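Local coordinates for regulating synaptic membrane exocytosis protein 2 (Rattus norvegicus, PDB 2BWQ) that is thought to regulate neurotransmitter release at synapses as a Rab3-interacting protein, here represented by its C2 domain, at residues His18-Thr23 with Phe74-Val79; Glu90-Asp95 with Leu107-Ile112. All blocks are in the same frame, centred on the assembly; numbering follows the deposited sequence.

How the contacts relate
Both contacts are antiparallel strand pairings in the two four-stranded sheets of the C2 beta-sandwich, one in each sheet. In each, an outermost strand meets its inner neighbour: 69-76 against 19-28 in contact 1, 105-113 against 88-95 in contact 2. They come in series along the chain, and their centres lie about 18 Å apart. Contact 1 is partly buried. Its strand pairing runs on into loop at H18 and S77-V79, with I21 and I75 on one face and L20, V22, F74 and Y76 on the buried one. Contact 2 lies nearer the chain centre, and its aliphatic inner face is backed by an outer face carrying glutamates and a threonine.

Contact 1: His18-Thr23 with Phe74-Val79; sequences HQLIVT and FIYSPV
At the edge of one sheet of the C2 sandwich, H18-V22 pairs antiparallel with F74-V79, and backbone bonds do most of the joining. L20 with Y76 and V22 with F74 are hydrogen-bonded pairs, each closed by two N-H...O=C bonds; V22 N to F74 O, at 2.9 Å, is almost straight (176°). Between them I21 and I75 form a non-hydrogen-bonded pair whose side chains lie side by side. With chi2 at -65°, I21 folds CD1 over to I75 CD1, 3.7 Å away. The next residue on that face, Q19, runs its extended chain past I75, bringing Q19 CD 3.9 Å from I75 CG2. On the buried face, where L20 and Y76 are each modelled in two conformers, L20 CB packs 4.1 Å from V79 CG2, and in one conformer of Y76 the ring edge meets V22 CG2. Beyond the strand end a cis peptide precedes P78, and V79 N turns back to H18 O at 2.8 Å. That donor stands well above the carbonyl plane, 54° out of it, unlike the flatter bonds of the strands. H18 and Q19 also form a G1 beta bulge against strand 6-14, and a sulfate, probably from the crystallisation liquor, sits beside the H18 side chain. Strand 6-14 flanks 19-28 within the sheet, through W12 and K10, while I45 and F47 of strand 41-48 in the other sheet pack onto L20, V22, Y76 and V79.

Contact 2: Glu90-Asp95 with Leu107-Ile112; sequences EITLWD and LGEILI
L107, I91 and L93 bury the largest areas in this beta hairpin of the C2 sandwich, where strand 88-95 runs antiparallel to 105-113. L107 leans across the pairing: its CB lies 3.7 Å from L93 CD2, and L107 CD1 reaches to 4.0 Å from D95 CB. L93 points to the inner face, where L30, L128 and V43 also touch it, and CG anti to the backbone N (chi1 -180°) puts its CD2 methyl against L107. The backbone of L93 grips two successive residues, its N-H going to G108 O and its O taking L107 N at 2.7 Å. Two residues earlier on strand 88-95, I91 forms a regular hydrogen-bonded pair with I110. I91 O, 2.8 Å from I110 N, also receives the CA-H of E109. From the same inner face I91 CD1 crosses to I112 CD1 at 3.9 Å, and L7, I9 and L11 of strand 6-14 in the facing sheet cover these isoleucines. The other face is more polar. T92 CG2 lies alongside E109 CG, and the E90 and E109 carboxylates keep their nearest oxygens, OE1 and OE2, 4.8 Å apart, probably with mild mutual repulsion. D95, at the strand end, is held by R33, R39 and the backbone N of N40. Further along the strand from E90, W94 NE1 donates to T92 OG1 at 2.8 Å, with the oxygen 20° out of the indole plane.

Contact 1: His18-Thr23 with Phe74-Val79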
ATOM      1  N   HIS A  18      -4.212   0.114 -20.259  1.00 16.31           N
ATOM      2  CA  HIS A  18      -4.739   1.183 -19.395  1.00 12.96           C
ATOM      3  C   HIS A  18      -5.079   0.678 -17.997  1.00 13.17           C
ATOM      4  O   HIS A  18      -6.204   0.883 -17.512  1.00 13.35           O
ATOM      5  CB  HIS A  18      -5.925   1.845 -20.125  1.00 13.68           C
ATOM      6  CG  HIS A  18      -5.507   2.516 -21.396  1.00 15.06           C
ATOM      7  ND1 HIS A  18      -5.764   1.964 -22.635  1.00 18.96           N
ATOM      8  CD2 HIS A  18      -4.798   3.650 -21.633  1.00 14.72           C
ATOM      9  CE1 HIS A  18      -5.260   2.752 -23.576  1.00 21.07           C
ATOM     10  NE2 HIS A  18      -4.669   3.780 -22.991  1.00 19.25           N
ATOM     11  N   GLN A  19      -4.112  -0.005 -17.369  1.00 12.02           N
ATOM     12  CA  GLN A  19      -4.299  -0.525 -16.018  1.00 13.30           C
ATOM     13  C   GLN A  19      -3.084  -0.270 -15.174  1.00 11.82           C
ATOM     14  O   GLN A  19      -1.949  -0.351 -15.675  1.00 12.18           O
ATOM     15  CB  GLN A  19      -4.468  -2.062 -16.027  1.00 17.93           C
ATOM     16  CG  GLN A  19      -5.532  -2.684 -16.902  1.00 21.28           C
ATOM     17  CD  GLN A  19      -5.546  -4.240 -16.758  1.00 20.58           C
ATOM     18  OE1 GLN A  19      -6.627  -4.818 -16.788  1.00 34.24           O
ATOM     19  NE2 GLN A  19      -4.366  -4.886 -16.563  1.00 23.84           N
ATOM     20  N   LEU A  20      -3.313   0.075 -13.909  0.50 10.27           N
ATOM     21  CA  LEU A  20      -2.214   0.233 -12.950  0.50  9.68           C
ATOM     22  C   LEU A  20      -2.222  -0.948 -11.976  0.50 10.68           C
ATOM     23  O   LEU A  20      -3.234  -1.182 -11.288  0.50 10.86           O
ATOM     24  CB  LEU A  20      -2.392   1.552 -12.190  0.50 10.49           C
ATOM     25  CG  LEU A  20      -1.490   1.722 -10.980  0.50  9.31           C
ATOM     26  CD1 LEU A  20      -0.007   1.974 -11.358  0.50 13.17           C
ATOM     27  CD2 LEU A  20      -1.938   2.856 -10.162  0.50  8.40           C
ATOM     28  N   ILE A  21      -1.091  -1.661 -11.912  1.00 11.44           N
ATOM     29  CA  ILE A  21      -0.939  -2.871 -11.130  1.00 12.20           C
ATOM     30  C   ILE A  21      -0.166  -2.570  -9.876  1.00 11.24           C
ATOM     31  O   ILE A  21       0.941  -1.998  -9.926  1.00 12.63           O
ATOM     32  CB  ILE A  21      -0.207  -3.952 -11.984  1.00 12.23           C
ATOM     33  CG1 ILE A  21      -0.804  -4.060 -13.402  1.00 16.44           C
ATOM     34  CG2 ILE A  21      -0.259  -5.328 -11.237  1.00 14.97           C
ATOM     35  CD1 ILE A  21      -2.163  -4.522 -13.501  1.00 19.62           C
ATOM     36  N   VAL A  22      -0.770  -2.820  -8.714  1.00 11.60           N
ATOM     37  CA  VAL A  22      -0.163  -2.524  -7.448  1.00 11.54           C
ATOM     38  C   VAL A  22      -0.044  -3.791  -6.657  1.00 13.43           C
ATOM     39  O   VAL A  22      -1.103  -4.344  -6.256  1.00 14.37           O
ATOM     40  CB  VAL A  22      -1.051  -1.496  -6.725  1.00 12.17           C
ATOM     41  CG1 VAL A  22      -0.512  -1.111  -5.335  1.00 13.88           C
ATOM     42  CG2 VAL A  22      -1.245  -0.238  -7.553  1.00 13.24           C
ATOM     43  N   THR A  23       1.152  -4.233  -6.321  1.00 12.54           N
ATOM     44  CA  THR A  23       1.296  -5.479  -5.585  1.00 12.92           C
ATOM     45  C   THR A  23       1.821  -5.128  -4.216  1.00 13.12           C
ATOM     46  O   THR A  23       2.863  -4.479  -4.118  1.00 12.83           O
ATOM     47  CB  THR A  23       2.279  -6.419  -6.292  1.00 13.61           C
ATOM     48  OG1 THR A  23       1.777  -6.781  -7.599  1.00 14.87           O
ATOM     49  CG2 THR A  23       2.408  -7.745  -5.483  1.00 15.52           C
ATOM     50  N   PHE A  74      -3.403  -5.857  -6.726  1.00 12.95           N
ATOM     51  CA  PHE A  74      -4.584  -5.074  -7.005  1.00 12.82           C
ATOM     52  C   PHE A  74      -4.473  -4.497  -8.435  1.00 13.23           C
ATOM     53  O   PHE A  74      -3.383  -4.122  -8.840  1.00 13.44           O
ATOM     54  CB  PHE A  74      -4.723  -3.924  -6.034  1.00 14.40           C
ATOM     55  CG  PHE A  74      -4.672  -4.294  -4.547  1.00 14.31           C
ATOM     56  CD1 PHE A  74      -5.080  -5.542  -4.053  1.00 15.44           C
ATOM     57  CD2 PHE A  74      -4.290  -3.328  -3.650  1.00 16.78           C
ATOM     58  CE1 PHE A  74      -5.033  -5.763  -2.625  1.00 14.61           C
ATOM     59  CE2 PHE A  74      -4.268  -3.557  -2.254  1.00 15.26           C
ATOM     60  CZ  PHE A  74      -4.648  -4.776  -1.789  1.00 15.50           C
ATOM     61  N   ILE A  75      -5.586  -4.346  -9.114  1.00 13.64           N
ATOM     62  CA  ILE A  75      -5.594  -3.835 -10.480  1.00 14.20           C
ATOM     63  C   ILE A  75      -6.576  -2.676 -10.524  1.00 12.69           C
ATOM     64  O   ILE A  75      -7.765  -2.860 -10.188  1.00 14.86           O
ATOM     65  CB  ILE A  75      -5.989  -4.886 -11.531  1.00 16.02           C
ATOM     66  CG1 ILE A  75      -4.960  -6.035 -11.544  1.00 18.78           C
ATOM     67  CG2 ILE A  75      -6.071  -4.179 -12.904  1.00 17.22           C
ATOM     68  CD1 ILE A  75      -4.969  -6.848 -12.789  1.00 24.61           C
ATOM     69  N   TYR A  76      -6.080  -1.513 -10.912  0.50 12.48           N
ATOM     70  CA  TYR A  76      -6.908  -0.323 -11.052  0.50 11.99           C
ATOM     71  C   TYR A  76      -7.158  -0.161 -12.551  0.50 12.28           C
ATOM     72  O   TYR A  76      -6.227  -0.247 -13.350  0.50 11.83           O
ATOM     73  CB  TYR A  76      -6.200   0.872 -10.411  0.50 12.98           C
ATOM     74  CG  TYR A  76      -6.341   0.893  -8.894  0.50 11.70           C
ATOM     75  CD1 TYR A  76      -7.586   1.015  -8.309  0.50 13.45           C
ATOM     76  CD2 TYR A  76      -5.212   0.849  -8.046  0.50 10.95           C
ATOM     77  CE1 TYR A  76      -7.742   1.061  -6.911  0.50 12.39           C
ATOM     78  CE2 TYR A  76      -5.341   0.898  -6.651  0.50 12.44           C
ATOM     79  CZ  TYR A  76      -6.628   1.017  -6.081  0.50 11.61           C
ATOM     80  OH  TYR A  76      -6.775   1.067  -4.700  0.50 11.17           O
ATOM     81  N   SER A  77      -8.401   0.051 -12.967  1.00 12.38           N
ATOM     82  CA  SER A  77      -8.659   0.282 -14.371  1.00 14.24           C
ATOM     83  C   SER A  77     -10.003   0.975 -14.500  1.00 15.18           C
ATOM     84  O   SER A  77     -10.879   0.665 -13.688  1.00 15.79           O
ATOM     85  CB  SER A  77      -8.813  -1.064 -15.065  1.00 15.95           C
ATOM     86  OG  SER A  77      -9.200  -0.941 -16.450  1.00 20.61           O
ATOM     87  N   PRO A  78     -10.184   1.877 -15.466  1.00 14.94           N
ATOM     88  CA  PRO A  78      -9.200   2.319 -16.458  1.00 13.70           C
ATOM     89  C   PRO A  78      -8.268   3.343 -15.873  1.00 14.64           C
ATOM     90  O   PRO A  78      -8.671   4.141 -14.984  1.00 16.59           O
ATOM     91  CB  PRO A  78     -10.068   3.062 -17.480  1.00 14.80           C
ATOM     92  CG  PRO A  78     -11.248   3.589 -16.679  1.00 19.10           C
ATOM     93  CD  PRO A  78     -11.518   2.506 -15.667  1.00 15.88           C
ATOM     94  N   VAL A  79      -7.014   3.320 -16.298  1.00 12.55           N
ATOM     95  CA  VAL A  79      -6.013   4.339 -15.918  1.00 12.87           C
ATOM     96  C   VAL A  79      -5.272   4.823 -17.142  1.00 12.83           C
ATOM     97  O   VAL A  79      -4.888   4.005 -17.997  1.00 13.97           O
ATOM     98  CB  VAL A  79      -4.967   3.783 -14.877  1.00 12.56           C
ATOM     99  CG1 VAL A  79      -3.963   4.901 -14.509  1.00 15.40           C
ATOM    100  CG2 VAL A  79      -5.746   3.360 -13.642  1.00 15.69           C
TER

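Contact 2: Glu90-Asp95 with Leu107-Ile112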
ATOM      1  N   GLU A  90      -2.979   6.377  -1.918  1.00 10.36           N
ATOM      2  CA  GLU A  90      -2.935   6.525  -0.458  1.00 11.11           C
ATOM      3  C   GLU A  90      -2.947   5.141   0.156  1.00 11.04           C
ATOM      4  O   GLU A  90      -3.925   4.396   0.076  1.00 10.46           O
ATOM      5  CB  GLU A  90      -4.163   7.336   0.007  1.00 10.80           C
ATOM      6  CG  GLU A  90      -4.232   7.478   1.531  1.00 10.23           C
ATOM      7  CD  GLU A  90      -5.657   7.688   1.965  1.00 12.12           C
ATOM      8  OE1 GLU A  90      -6.119   8.807   1.864  1.00 12.32           O
ATOM      9  OE2 GLU A  90      -6.279   6.724   2.485  1.00 13.94           O
ATOM     10  N   ILE A  91      -1.808   4.769   0.708  1.00 10.77           N
ATOM     11  CA  ILE A  91      -1.564   3.420   1.248  1.00 12.25           C
ATOM     12  C   ILE A  91      -1.439   3.519   2.746  1.00 11.40           C
ATOM     13  O   ILE A  91      -0.590   4.235   3.239  1.00 12.34           O
ATOM     14  CB  ILE A  91      -0.278   2.843   0.611  1.00 12.72           C
ATOM     15  CG1 ILE A  91      -0.472   2.815  -0.912  1.00 13.82           C
ATOM     16  CG2 ILE A  91       0.022   1.445   1.205  1.00 13.82           C
ATOM     17  CD1 ILE A  91       0.928   2.656  -1.681  1.00 19.58           C
ATOM     18  N   THR A  92      -2.333   2.864   3.469  1.00 11.98           N
ATOM     19  CA  THR A  92      -2.348   2.944   4.938  1.00 12.13           C
ATOM     20  C   THR A  92      -2.303   1.574   5.524  1.00 12.25           C
ATOM     21  O   THR A  92      -2.900   0.625   4.999  1.00 13.96           O
ATOM     22  CB  THR A  92      -3.569   3.754   5.461  1.00 11.54           C
ATOM     23  OG1 THR A  92      -4.789   3.194   4.952  1.00 13.06           O
ATOM     24  CG2 THR A  92      -3.438   5.206   5.021  1.00 13.44           C
ATOM     25  N   LEU A  93      -1.598   1.461   6.673  1.00 12.26           N
ATOM     26  CA  LEU A  93      -1.453   0.191   7.381  1.00 13.34           C
ATOM     27  C   LEU A  93      -2.208   0.331   8.711  1.00 12.63           C
ATOM     28  O   LEU A  93      -2.135   1.364   9.365  1.00 13.22           O
ATOM     29  CB  LEU A  93       0.039  -0.035   7.640  1.00 14.60           C
ATOM     30  CG  LEU A  93       0.320  -1.361   8.377  1.00 16.04           C
ATOM     31  CD1 LEU A  93       0.063  -2.582   7.501  1.00 17.95           C
ATOM     32  CD2 LEU A  93       1.729  -1.335   8.919  1.00 20.39           C
ATOM     33  N   TRP A  94      -2.879  -0.765   9.108  1.00 12.56           N
ATOM     34  CA  TRP A  94      -3.802  -0.790  10.244  1.00 12.80           C
ATOM     35  C   TRP A  94      -3.592  -2.050  11.054  1.00 13.76           C
ATOM     36  O   TRP A  94      -3.293  -3.097  10.499  1.00 14.66           O
ATOM     37  CB  TRP A  94      -5.266  -0.772   9.768  1.00 13.53           C
ATOM     38  CG  TRP A  94      -5.545   0.430   8.969  1.00 12.73           C
ATOM     39  CD1 TRP A  94      -5.408   0.539   7.598  1.00 12.61           C
ATOM     40  CD2 TRP A  94      -5.952   1.746   9.446  1.00 11.62           C
ATOM     41  NE1 TRP A  94      -5.688   1.824   7.219  1.00 12.86           N
ATOM     42  CE2 TRP A  94      -6.037   2.588   8.299  1.00 12.36           C
ATOM     43  CE3 TRP A  94      -6.249   2.314  10.714  1.00 14.61           C
ATOM     44  CZ2 TRP A  94      -6.393   3.953   8.362  1.00 13.63           C
ATOM     45  CZ3 TRP A  94      -6.640   3.701  10.744  1.00 15.66           C
ATOM     46  CH2 TRP A  94      -6.684   4.483   9.596  1.00 13.92           C
ATOM     47  N   ASP A  95      -3.786  -1.925  12.377  1.00 12.32           N
ATOM     48  CA  ASP A  95      -3.836  -3.061  13.325  1.00 12.74           C
ATOM     49  C   ASP A  95      -5.295  -3.327  13.633  1.00 12.43           C
ATOM     50  O   ASP A  95      -5.947  -2.437  14.248  1.00 14.07           O
ATOM     51  CB  ASP A  95      -3.089  -2.624  14.570  1.00 13.35           C
ATOM     52  CG  ASP A  95      -2.935  -3.720  15.599  1.00 13.85           C
ATOM     53  OD1 ASP A  95      -3.217  -4.900  15.337  1.00 13.37           O
ATOM     54  OD2 ASP A  95      -2.589  -3.398  16.766  1.00 13.69           O
ATOM     55  N   LEU A 107      -1.275   2.558  11.684  1.00 12.59           N
ATOM     56  CA  LEU A 107       0.169   2.254  11.787  1.00 13.59           C
ATOM     57  C   LEU A 107       1.001   2.997  10.742  1.00 14.78           C
ATOM     58  O   LEU A 107       2.173   2.716  10.561  1.00 16.95           O
ATOM     59  CB  LEU A 107       0.446   0.761  11.653  1.00 14.25           C
ATOM     60  CG  LEU A 107      -0.141  -0.137  12.762  1.00 16.09           C
ATOM     61  CD1 LEU A 107       0.130  -1.640  12.456  1.00 17.35           C
ATOM     62  CD2 LEU A 107       0.407   0.278  14.112  1.00 18.83           C
ATOM     63  N   GLY A 108       0.384   3.882   9.957  1.00 12.46           N
ATOM     64  CA  GLY A 108       1.183   4.714   9.076  1.00 12.93           C
ATOM     65  C   GLY A 108       0.680   4.756   7.656  1.00 13.03           C
ATOM     66  O   GLY A 108      -0.183   3.978   7.270  1.00 11.87           O
ATOM     67  N   GLU A 109       1.194   5.742   6.928  1.00 11.88           N
ATOM     68  CA  GLU A 109       0.713   6.040   5.589  1.00 11.50           C
ATOM     69  C   GLU A 109       1.893   6.206   4.663  1.00 11.47           C
ATOM     70  O   GLU A 109       2.933   6.773   5.056  1.00 13.75           O
ATOM     71  CB  GLU A 109      -0.115   7.381   5.621  1.00 12.16           C
ATOM     72  CG  GLU A 109      -0.585   7.832   4.217  1.00 11.13           C
ATOM     73  CD  GLU A 109      -1.546   8.944   4.254  1.00 11.86           C
ATOM     74  OE1 GLU A 109      -2.198   9.093   5.262  1.00 14.81           O
ATOM     75  OE2 GLU A 109      -1.613   9.623   3.242  1.00 12.25           O
ATOM     76  N   ILE A 110       1.738   5.723   3.447  1.00 10.81           N
ATOM     77  CA  ILE A 110       2.646   6.034   2.347  1.00 11.72           C
ATOM     78  C   ILE A 110       1.773   6.640   1.241  1.00 10.81           C
ATOM     79  O   ILE A 110       0.755   6.075   0.859  1.00 12.40           O
ATOM     80  CB  ILE A 110       3.281   4.709   1.855  1.00 13.43           C
ATOM     81  CG1 ILE A 110       4.170   4.122   2.959  1.00 15.19           C
ATOM     82  CG2 ILE A 110       4.044   4.886   0.520  1.00 15.16           C
ATOM     83  CD1 ILE A 110       4.237   2.614   2.853  1.00 15.58           C
ATOM     84  N   LEU A 111       2.117   7.796   0.744  1.00 10.82           N
ATOM     85  CA  LEU A 111       1.297   8.530  -0.262  1.00 11.14           C
ATOM     86  C   LEU A 111       2.167   8.670  -1.505  1.00 11.80           C
ATOM     87  O   LEU A 111       3.198   9.383  -1.446  1.00 13.96           O
ATOM     88  CB  LEU A 111       0.859   9.906   0.286  1.00 12.62           C
ATOM     89  CG  LEU A 111      -0.121  10.651  -0.564  1.00 11.04           C
ATOM     90  CD1 LEU A 111      -1.462   9.886  -0.686  1.00 13.22           C
ATOM     91  CD2 LEU A 111      -0.360  12.022   0.130  1.00 13.01           C
ATOM     92  N   ILE A 112       1.795   8.004  -2.588  1.00 11.44           N
ATOM     93  CA  ILE A 112       2.670   7.974  -3.777  1.00 12.14           C
ATOM     94  C   ILE A 112       1.996   8.738  -4.885  1.00 11.26           C
ATOM     95  O   ILE A 112       0.963   8.315  -5.403  1.00 12.27           O
ATOM     96  CB  ILE A 112       2.945   6.511  -4.196  1.00 13.06           C
ATOM     97  CG1 ILE A 112       3.700   5.765  -3.094  1.00 13.37           C
ATOM     98  CG2 ILE A 112       3.758   6.473  -5.543  1.00 13.64           C
ATOM     99  CD1 ILE A 112       3.939   4.304  -3.435  1.00 13.91           C
TER